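Local coordinates for activator of Hsp90 ATPase homologue 1/2-like C-terminal domain-containing protein (PDB 1XFS) that is of unknown function but belongs to the AHA1 family, with a Bet v 1-like alpha-beta fold that may bind a ligand or partner protein, at residues A[24-29]-A[80-85]; A[76-81]-A[87-92]. All coordinates share one frame; numbering follows the deposited sequence.

Contact 1: residues A[24-29]-A[80-85]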
loop_
_atom_site.group_PDB
_atom_site.type_symbol
_atom_site.label_atom_id
_atom_site.label_comp_id
_atom_site.label_asym_id
_atom_site.label_seq_id
_atom_site.Cartn_x
_atom_site.Cartn_y
_atom_site.Cartn_z
ATOM N N LEU A 24 -25.081 7.336 1.801
ATOM C CA LEU A 24 -25.528 5.951 1.911
ATOM C C LEU A 24 -24.606 4.998 1.166
ATOM O O LEU A 24 -24.293 3.919 1.660
ATOM C CB LEU A 24 -26.952 5.801 1.381
ATOM C CG LEU A 24 -28.045 6.462 2.215
ATOM C CD1 LEU A 24 -29.392 6.170 1.569
ATOM C CD2 LEU A 24 -28.013 5.935 3.645
ATOM N N VAL A 25 -24.180 5.398 -0.030
ATOM C CA VAL A 25 -23.284 4.571 -0.824
ATOM C C VAL A 25 -22.003 4.338 -0.035
ATOM O O VAL A 25 -21.482 3.216 0.017
ATOM C CB VAL A 25 -22.941 5.242 -2.172
ATOM C CG1 VAL A 25 -21.902 4.415 -2.928
ATOM C CG2 VAL A 25 -24.207 5.383 -3.010
ATOM N N TRP A 26 -21.503 5.393 0.594
ATOM C CA TRP A 26 -20.285 5.268 1.377
ATOM C C TRP A 26 -20.457 4.244 2.486
ATOM O O TRP A 26 -19.558 3.450 2.734
ATOM C CB TRP A 26 -19.885 6.617 1.969
ATOM C CG TRP A 26 -18.597 6.555 2.743
ATOM C CD1 TRP A 26 -18.449 6.598 4.097
ATOM C CD2 TRP A 26 -17.274 6.444 2.197
ATOM N NE1 TRP A 26 -17.111 6.528 4.435
ATOM C CE2 TRP A 26 -16.371 6.434 3.284
ATOM C CE3 TRP A 26 -16.763 6.357 0.892
ATOM C CZ2 TRP A 26 -14.983 6.342 3.110
ATOM C CZ3 TRP A 26 -15.375 6.266 0.717
ATOM C CH2 TRP A 26 -14.508 6.261 1.823
ATOM N N ARG A 27 -21.604 4.253 3.156
ATOM C CA ARG A 27 -21.822 3.286 4.221
ATOM C C ARG A 27 -21.845 1.870 3.649
ATOM O O ARG A 27 -21.328 0.929 4.259
ATOM C CB ARG A 27 -23.123 3.582 4.969
ATOM C CG ARG A 27 -23.091 4.905 5.722
ATOM C CD ARG A 27 -24.385 5.141 6.478
ATOM N NE ARG A 27 -24.626 4.085 7.453
ATOM C CZ ARG A 27 -25.703 4.015 8.230
ATOM N NH1 ARG A 27 -26.645 4.943 8.147
ATOM N NH2 ARG A 27 -25.833 3.017 9.096
ATOM N N GLY A 28 -22.431 1.714 2.466
ATOM C CA GLY A 28 -22.478 0.401 1.847
ATOM C C GLY A 28 -21.093 -0.141 1.526
ATOM O O GLY A 28 -20.852 -1.344 1.595
ATOM N N LEU A 29 -20.172 0.752 1.181
ATOM C CA LEU A 29 -18.812 0.356 0.840
ATOM C C LEU A 29 -17.906 0.105 2.032
ATOM O O LEU A 29 -16.880 -0.563 1.899
ATOM C CB LEU A 29 -18.164 1.437 -0.026
ATOM C CG LEU A 29 -18.659 1.529 -1.466
ATOM C CD1 LEU A 29 -18.258 2.869 -2.052
ATOM C CD2 LEU A 29 -18.075 0.381 -2.274
ATOM N N VAL A 80 -8.629 6.454 2.736
ATOM C CA VAL A 80 -10.011 6.531 3.174
ATOM C C VAL A 80 -10.367 8.005 3.211
ATOM O O VAL A 80 -10.083 8.702 4.186
ATOM C CB VAL A 80 -10.210 5.931 4.585
ATOM C CG1 VAL A 80 -11.685 5.986 4.970
ATOM C CG2 VAL A 80 -9.717 4.484 4.615
ATOM N N THR A 81 -10.962 8.488 2.127
ATOM C CA THR A 81 -11.366 9.883 2.041
ATOM C C THR A 81 -12.886 9.826 2.054
ATOM O O THR A 81 -13.525 9.501 1.058
ATOM C CB THR A 81 -10.793 10.515 0.752
ATOM O OG1 THR A 81 -9.364 10.376 0.763
ATOM C CG2 THR A 81 -11.130 11.999 0.675
ATOM N N ASP A 82 -13.451 10.117 3.222
ATOM C CA ASP A 82 -14.893 10.032 3.434
ATOM C C ASP A 82 -15.798 10.501 2.290
ATOM O O ASP A 82 -15.683 11.623 1.796
ATOM C CB ASP A 82 -15.265 10.738 4.748
ATOM C CG ASP A 82 -14.769 9.981 5.983
ATOM O OD1 ASP A 82 -14.294 8.828 5.842
ATOM O OD2 ASP A 82 -14.847 10.538 7.102
ATOM N N GLU A 83 -16.679 9.590 1.873
ATOM C CA GLU A 83 -17.654 9.800 0.809
ATOM C C GLU A 83 -17.051 10.287 -0.501
ATOM O O GLU A 83 -17.733 10.877 -1.332
ATOM C CB GLU A 83 -18.753 10.753 1.305
ATOM C CG GLU A 83 -19.455 10.201 2.545
ATOM C CD GLU A 83 -20.543 11.098 3.096
ATOM O OE1 GLU A 83 -21.000 10.839 4.230
ATOM O OE2 GLU A 83 -20.951 12.051 2.400
ATOM N N LYS A 84 -15.770 9.993 -0.704
ATOM C CA LYS A 84 -15.084 10.445 -1.903
ATOM C C LYS A 84 -14.216 9.380 -2.551
ATOM O O LYS A 84 -14.390 9.061 -3.728
ATOM C CB LYS A 84 -14.230 11.669 -1.554
ATOM C CG LYS A 84 -13.293 12.136 -2.656
ATOM C CD LYS A 84 -14.047 12.563 -3.900
ATOM C CE LYS A 84 -13.077 12.968 -4.999
ATOM N NZ LYS A 84 -12.136 14.035 -4.551
ATOM N N ARG A 85 -13.281 8.827 -1.788
ATOM C CA ARG A 85 -12.384 7.825 -2.346
ATOM C C ARG A 85 -11.975 6.743 -1.355
ATOM O O ARG A 85 -11.610 7.026 -0.218
ATOM C CB ARG A 85 -11.127 8.508 -2.908
ATOM C CG ARG A 85 -10.226 7.564 -3.694
ATOM C CD ARG A 85 -8.942 8.228 -4.172
ATOM N NE ARG A 85 -9.171 9.275 -5.161
ATOM C CZ ARG A 85 -9.266 10.571 -4.880
ATOM N NH1 ARG A 85 -9.151 10.996 -3.628
ATOM N NH2 ARG A 85 -9.472 11.450 -5.856
#
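Trp26 lays its indole under the turn 82-83, with the backbone N of Glu83 over the middle of the ring system, 3.2 Å above its plane. Farther toward the rim, on the same face, CA of Asp82 makes a CH-pi contact, 4.1 Å from the centroid of the six-membered ring and 26° off its normal. Val80 meets the edge instead, its CG1 lying 3.8 Å from Trp26 CZ2 and near the plane of the ring. Closer to the helix, the extended side chain of Glu83 passes its CG 3.7 Å from Trp26 CB, an aliphatic contact.

The ring reaches this place because CG stands anti to the backbone N of Trp26 (chi1 -178°), carrying the indole from helix 22-30 toward the hairpin. The turn beneath which it lies is held by Thr81 O, which accepts from both Lys84 N and Arg85 N in a classic beta bulge. Leu86 and Leu120 also touch the tryptophan. With no hydrogen bond between residues 24-29 and 80-85, the grip rests on dispersion and on weakly polar contacts with the ring face: a large, flat, polarisable side chain suits a surface made mostly of backbone.

Contact 2: residues A[76-81]-A[87-92]; sequences CFLEVT and IWTSAL
Strands 70-81 and 85-89 form an antiparallel beta hairpin within the seven-stranded sheet, and a classic beta bulge interrupts their pairing. Cys76 and Thr89 are a hydrogen-bonded pair: Cys76 N donates to Thr89 O and Thr89 N to Cys76 O, both at 2.9 Å. Phe77 and Trp88 follow as a non-hydrogen-bonded pair. Leu78 and Glu79 both face Ile87, whose O receives a nearly straight bond from Leu78 N (2.8 Å, 177° at the hydrogen) and a weak one from Glu79 N at 3.4 Å. Ile87 N returns a bond to Glu79 O, closing the bulge.

On the face bearing Phe77 and Trp88, Phe77 CD1 lies 3.8 Å from Trp88 CB. The indole continues away from residues 76-81, since Trp88 CG sits between backbone N and carbonyl carbon (chi1 64°). The rings of Phe77 and Phe59 lie nearly parallel, planes about 15° apart, and Trp88 meets Phe59 edge-to-face, so flat groups fit together there.

Leucine, isoleucine and threonine methyl groups meet on the other side. Leu78 CD1 rests 3.7 Å from Thr89 CG2, and the side chains of Leu78 and Leu92 cross at about a right angle, with Leu78 CD2 and Leu92 CD1 4.2 Å apart. Ile87 CG2 touches Leu78, while Ile87 CD1 comes 3.5 Å from Glu79 OE2. The other carboxylate oxygen, OE1, is bound by Thr81 OG1 and bridged to Arg85. Thr89 OG1 accepts from Ala91 N in an ST turn at the strand's end, and it also hydrogen-bonds with Thr115 OG1 and Met114 O. Tyr96 of the second subunit packs on Leu78 and Ile87, so this apolar patch lies at the dimer contact. The whole is typical of a bulged antiparallel hairpin, here part of the curved sheet of a Bet v 1-like fold.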
loop_
_atom_site.group_PDB
_atom_site.type_symbol
_atom_site.label_atom_id
_atom_site.label_comp_id
_atom_site.label_asym_id
_atom_site.label_seq_id
_atom_site.Cartn_x
_atom_site.Cartn_y
_atom_site.Cartn_z
ATOM N N CYS A 76 -5.602 -4.631 2.674
ATOM C CA CYS A 76 -5.225 -3.477 3.490
ATOM C C CYS A 76 -5.763 -2.182 2.882
ATOM O O CYS A 76 -5.651 -1.974 1.680
ATOM C CB CYS A 76 -3.691 -3.409 3.558
ATOM S SG CYS A 76 -2.998 -2.147 4.628
ATOM N N PHE A 77 -6.352 -1.313 3.698
ATOM C CA PHE A 77 -6.834 -0.031 3.188
ATOM C C PHE A 77 -5.629 0.898 3.000
ATOM O O PHE A 77 -4.701 0.896 3.805
ATOM C CB PHE A 77 -7.846 0.598 4.157
ATOM C CG PHE A 77 -9.186 -0.083 4.154
ATOM C CD1 PHE A 77 -10.019 -0.010 3.038
ATOM C CD2 PHE A 77 -9.595 -0.836 5.248
ATOM C CE1 PHE A 77 -11.251 -0.691 3.012
ATOM C CE2 PHE A 77 -10.822 -1.523 5.236
ATOM C CZ PHE A 77 -11.643 -1.444 4.116
ATOM N N LEU A 78 -5.639 1.675 1.923
ATOM C CA LEU A 78 -4.543 2.593 1.639
ATOM C C LEU A 78 -4.966 4.050 1.732
ATOM O O LEU A 78 -4.170 4.917 2.087
ATOM C CB LEU A 78 -3.983 2.316 0.251
ATOM C CG LEU A 78 -3.493 0.890 0.026
ATOM C CD1 LEU A 78 -3.039 0.735 -1.425
ATOM C CD2 LEU A 78 -2.328 0.577 0.976
ATOM N N GLU A 79 -6.217 4.322 1.379
ATOM C CA GLU A 79 -6.754 5.669 1.449
ATOM C C GLU A 79 -8.226 5.593 1.812
ATOM O O GLU A 79 -8.967 4.764 1.279
ATOM C CB GLU A 79 -6.599 6.416 0.114
ATOM C CG GLU A 79 -7.212 7.821 0.168
ATOM C CD GLU A 79 -7.161 8.573 -1.149
ATOM O OE1 GLU A 79 -8.003 9.475 -1.343
ATOM O OE2 GLU A 79 -6.275 8.290 -1.988
ATOM N N VAL A 80 -8.629 6.454 2.736
ATOM C CA VAL A 80 -10.011 6.531 3.174
ATOM C C VAL A 80 -10.367 8.005 3.211
ATOM O O VAL A 80 -10.083 8.702 4.186
ATOM C CB VAL A 80 -10.210 5.931 4.585
ATOM C CG1 VAL A 80 -11.685 5.986 4.970
ATOM C CG2 VAL A 80 -9.717 4.484 4.615
ATOM N N THR A 81 -10.962 8.488 2.127
ATOM C CA THR A 81 -11.366 9.883 2.041
ATOM C C THR A 81 -12.886 9.826 2.054
ATOM O O THR A 81 -13.525 9.501 1.058
ATOM C CB THR A 81 -10.793 10.515 0.752
ATOM O OG1 THR A 81 -9.364 10.376 0.763
ATOM C CG2 THR A 81 -11.130 11.999 0.675
ATOM N N ILE A 87 -9.553 3.214 -1.229
ATOM C CA ILE A 87 -8.560 2.407 -1.923
ATOM C C ILE A 87 -8.088 1.297 -1.018
ATOM O O ILE A 87 -7.723 1.546 0.131
ATOM C CB ILE A 87 -7.312 3.233 -2.329
ATOM C CG1 ILE A 87 -7.714 4.397 -3.259
ATOM C CG2 ILE A 87 -6.288 2.324 -3.029
ATOM C CD1 ILE A 87 -6.531 5.233 -3.761
ATOM N N TRP A 88 -8.125 0.063 -1.512
ATOM C CA TRP A 88 -7.632 -1.066 -0.724
ATOM C C TRP A 88 -6.827 -1.952 -1.660
ATOM O O TRP A 88 -6.988 -1.890 -2.879
ATOM C CB TRP A 88 -8.786 -1.850 -0.073
ATOM C CG TRP A 88 -9.724 -2.525 -1.021
ATOM C CD1 TRP A 88 -9.569 -3.755 -1.601
ATOM C CD2 TRP A 88 -10.971 -2.012 -1.496
ATOM N NE1 TRP A 88 -10.645 -4.037 -2.404
ATOM C CE2 TRP A 88 -11.518 -2.986 -2.361
ATOM C CE3 TRP A 88 -11.679 -0.826 -1.274
ATOM C CZ2 TRP A 88 -12.743 -2.803 -3.010
ATOM C CZ3 TRP A 88 -12.898 -0.646 -1.919
ATOM C CH2 TRP A 88 -13.418 -1.631 -2.777
ATOM N N THR A 89 -5.931 -2.749 -1.099
ATOM C CA THR A 89 -5.106 -3.610 -1.923
ATOM C C THR A 89 -4.983 -5.004 -1.330
ATOM O O THR A 89 -5.089 -5.180 -0.118
ATOM C CB THR A 89 -3.678 -3.023 -2.083
ATOM O OG1 THR A 89 -2.918 -3.852 -2.974
ATOM C CG2 THR A 89 -2.953 -2.947 -0.733
ATOM N N SER A 90 -4.788 -6.003 -2.188
ATOM C CA SER A 90 -4.607 -7.363 -1.699
ATOM C C SER A 90 -3.121 -7.699 -1.737
ATOM O O SER A 90 -2.720 -8.800 -1.384
ATOM C CB SER A 90 -5.435 -8.366 -2.523
ATOM O OG SER A 90 -5.075 -8.371 -3.880
ATOM N N ALA A 91 -2.305 -6.732 -2.156
ATOM C CA ALA A 91 -0.851 -6.924 -2.231
ATOM C C ALA A 91 -0.262 -6.751 -0.833
ATOM O O ALA A 91 0.878 -7.152 -0.565
ATOM C CB ALA A 91 -0.228 -5.909 -3.180
ATOM N N LEU A 92 -1.047 -6.143 0.053
ATOM C CA LEU A 92 -0.626 -5.917 1.431
ATOM C C LEU A 92 -1.733 -6.366 2.376
ATOM O O LEU A 92 -2.903 -6.409 1.995
ATOM C CB LEU A 92 -0.359 -4.428 1.674
ATOM C CG LEU A 92 0.670 -3.688 0.819
ATOM C CD1 LEU A 92 0.729 -2.225 1.261
ATOM C CD2 LEU A 92 2.044 -4.342 0.989
#

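In the fold
Contacts 1 and 2 lie on one hairpin, their centres about 13 Å apart. Val80 and Thr81 lie in both residue ranges, though they touch across contact 1 only: contact 2 pairs the strands farther along, and contact 1 takes up the turn that connects them and sets it against helix 22-30. A salt bridge joins the two, Arg85 NH1 lying 3.0 Å from Glu79 OE1. Each contact contains a classic beta bulge, so the hairpin is irregular both beside its turn and midway along its pairing. The second subunit packs against contact 2, whereas no other chain of the assembly touches contact 1. Each centre is about 11 Å from the centre of the chain.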